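PDB 3LYH: cobalamin (Vitamin B12) biosynthesis CbiX protein from Marinobacter aquaeolei, which is of uncertain function but probably acts as a metal-binding lyase of the CbiX type, a chelatase-related family linked to cobalamin biosynthesis. Local coordinates for residues T66-F71 / R98-I103. Residues are numbered along the deposited sequence; the frame is centred on the assembly and turned at random. Where two conformers were deposited one is given.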
loop_
_atom_site.group_PDB
_atom_site.type_symbol
_atom_site.label_atom_id
_atom_site.label_comp_id
_atom_site.label_asym_id
_atom_site.label_seq_id
_atom_site.Cartn_x
_atom_site.Cartn_y
_atom_site.Cartn_z
ATOM N N THR B 66 7.397 -17.315 -6.373
ATOM C CA THR B 66 6.409 -16.849 -5.400
ATOM C C THR B 66 6.055 -15.421 -5.800
ATOM O O THR B 66 6.936 -14.585 -5.936
ATOM C CB THR B 66 6.903 -16.910 -3.949
ATOM O OG1 THR B 66 7.188 -18.291 -3.630
ATOM C CG2 THR B 66 5.869 -16.342 -2.956
ATOM N N VAL B 67 4.769 -15.217 -6.048
ATOM C CA VAL B 67 4.172 -13.886 -6.288
ATOM C C VAL B 67 3.767 -13.283 -4.979
ATOM O O VAL B 67 2.961 -13.874 -4.236
ATOM C CB VAL B 67 2.974 -13.989 -7.243
ATOM C CG1 VAL B 67 2.275 -12.645 -7.404
ATOM C CG2 VAL B 67 3.434 -14.499 -8.642
ATOM N N VAL B 68 4.355 -12.125 -4.688
ATOM C CA VAL B 68 4.051 -11.320 -3.474
ATOM C C VAL B 68 3.274 -10.070 -3.974
ATOM O O VAL B 68 3.884 -9.155 -4.565
ATOM C CB VAL B 68 5.307 -10.865 -2.724
ATOM C CG1 VAL B 68 4.935 -10.048 -1.479
ATOM C CG2 VAL B 68 6.180 -12.060 -2.309
ATOM N N PRO B 69 1.932 -10.048 -3.745
ATOM C CA PRO B 69 1.164 -8.876 -4.199
ATOM C C PRO B 69 1.498 -7.600 -3.447
ATOM O O PRO B 69 1.415 -7.554 -2.223
ATOM C CB PRO B 69 -0.288 -9.298 -4.013
ATOM C CG PRO B 69 -0.275 -10.761 -3.909
ATOM C CD PRO B 69 1.035 -11.069 -3.213
ATOM N N LEU B 70 1.869 -6.548 -4.168
ATOM C CA LEU B 70 2.171 -5.229 -3.599
ATOM C C LEU B 70 0.866 -4.433 -3.474
ATOM O O LEU B 70 0.597 -3.442 -4.191
ATOM C CB LEU B 70 3.192 -4.445 -4.417
ATOM C CG LEU B 70 4.593 -4.999 -4.460
ATOM C CD1 LEU B 70 5.519 -4.048 -5.227
ATOM C CD2 LEU B 70 5.148 -5.352 -3.057
ATOM N N PHE B 71 0.017 -4.964 -2.628
ATOM C CA PHE B 71 -1.362 -4.473 -2.377
ATOM C C PHE B 71 -1.562 -4.418 -0.875
ATOM O O PHE B 71 -1.229 -5.369 -0.131
ATOM C CB PHE B 71 -2.429 -5.404 -2.972
ATOM C CG PHE B 71 -2.494 -5.377 -4.452
ATOM C CD1 PHE B 71 -1.602 -6.074 -5.221
ATOM C CD2 PHE B 71 -3.479 -4.623 -5.096
ATOM C CE1 PHE B 71 -1.658 -6.056 -6.596
ATOM C CE2 PHE B 71 -3.539 -4.586 -6.469
ATOM C CZ PHE B 71 -2.614 -5.313 -7.226
ATOM N N ARG B 98 3.676 -20.065 -6.415
ATOM C CA ARG B 98 2.897 -19.861 -5.215
ATOM C C ARG B 98 2.418 -18.416 -5.188
ATOM O O ARG B 98 3.162 -17.520 -5.530
ATOM C CB ARG B 98 3.728 -20.138 -3.978
ATOM C CG ARG B 98 2.961 -19.966 -2.700
ATOM C CD ARG B 98 3.690 -20.559 -1.481
ATOM N NE ARG B 98 4.779 -19.728 -0.974
ATOM C CZ ARG B 98 4.630 -18.672 -0.156
ATOM N NH1 ARG B 98 3.418 -18.272 0.261
ATOM N NH2 ARG B 98 5.707 -18.014 0.254
ATOM N N LEU B 99 1.184 -18.213 -4.756
ATOM C CA LEU B 99 0.615 -16.884 -4.570
ATOM C C LEU B 99 0.621 -16.586 -3.072
ATOM O O LEU B 99 -0.109 -17.212 -2.300
ATOM C CB LEU B 99 -0.799 -16.856 -5.169
ATOM C CG LEU B 99 -1.618 -15.589 -4.915
ATOM C CD1 LEU B 99 -0.818 -14.394 -5.443
ATOM C CD2 LEU B 99 -2.995 -15.672 -5.505
ATOM N N ALA B 100 1.510 -15.689 -2.639
ATOM C CA ALA B 100 1.555 -15.244 -1.258
ATOM C C ALA B 100 0.398 -14.300 -0.946
ATOM O O ALA B 100 -0.222 -13.747 -1.867
ATOM C CB ALA B 100 2.900 -14.565 -0.987
ATOM N N GLU B 101 0.102 -14.111 0.351
ATOM C CA GLU B 101 -0.859 -13.097 0.790
ATOM C C GLU B 101 -0.365 -11.695 0.362
ATOM O O GLU B 101 0.840 -11.473 0.275
ATOM C CB GLU B 101 -1.102 -13.181 2.328
ATOM C CG GLU B 101 0.060 -12.675 3.212
ATOM C CD GLU B 101 -0.121 -12.866 4.739
ATOM O OE1 GLU B 101 -1.186 -13.419 5.131
ATOM O OE2 GLU B 101 0.827 -12.469 5.514
ATOM N N PRO B 102 -1.278 -10.731 0.140
ATOM C CA PRO B 102 -0.895 -9.349 -0.140
ATOM C C PRO B 102 -0.098 -8.770 1.054
ATOM O O PRO B 102 -0.345 -9.186 2.212
ATOM C CB PRO B 102 -2.222 -8.626 -0.286
ATOM C CG PRO B 102 -3.208 -9.489 0.202
ATOM C CD PRO B 102 -2.746 -10.854 0.227
ATOM N N ILE B 103 0.852 -7.883 0.777
ATOM C CA ILE B 103 1.703 -7.299 1.825
ATOM C C ILE B 103 0.875 -6.674 2.971
ATOM O O ILE B 103 1.322 -6.661 4.100
ATOM C CB ILE B 103 2.761 -6.331 1.294
ATOM C CG1 ILE B 103 2.117 -5.125 0.630
ATOM C CG2 ILE B 103 3.780 -7.084 0.361
ATOM C CD1 ILE B 103 3.078 -4.064 0.271
#
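Val67 is held by the neighbouring strand through both its backbone N and its backbone O: the N donates to Arg98 O at 2.9 Å, and the O accepts Ala100 N at 2.8 Å. Because these two partners flank Leu99, the pairing is parallel, with Thr66 opposite Arg98 and Val67 opposite Leu99. Past Ala100 the chains part around Glu101; Pro69 has no N-H to offer Ala100 O, which probably helps end the regular pairing, and its CD lies near that oxygen instead. They rejoin where Ile103 N reaches Pro69 O at 3.1 Å, a nearly straight bond of 165°. Here the packing is close. With chi1 at 63°, Ile103 CG1 sits between its own N and carbonyl carbon, which leaves CG2 to press on Val68 CG1 at 3.7 Å, the two side chains crossing at about a right angle; CG2 also meets Leu70 CD2. Leu70 itself centres an inverse gamma turn, closed by a weak bond from Phe71 N to Pro69 O, so that carbonyl receives two N-H groups.

In the four-stranded parallel sheet, ordered 2-1-3-4, this contact joins inner strand 64-69 to strand 96-99, outermost within this chain, and follows both into the loops beyond their C-terminal ends; helix 78-93 makes the beta-alpha-beta crossover between them.

The Leu99 and Glu101 side is looser and more exposed. Leu99 CD1 touches Pro69 CG at 4.0 Å and Val67 CG1 at 4.1 Å. On the face shared by Thr66 and Arg98, the arginine bends at chi3 (78°), laying its guanidinium alongside the threonine with Thr66 CG2 over one face, 3.6 Å from Arg98 NH2. That NH2 forms a salt bridge to Glu120 and a hydrogen bond to Ser124, both of the second subunit, whereas Thr66 OG1 hydrogen-bonds to His6 and to the same Ser124.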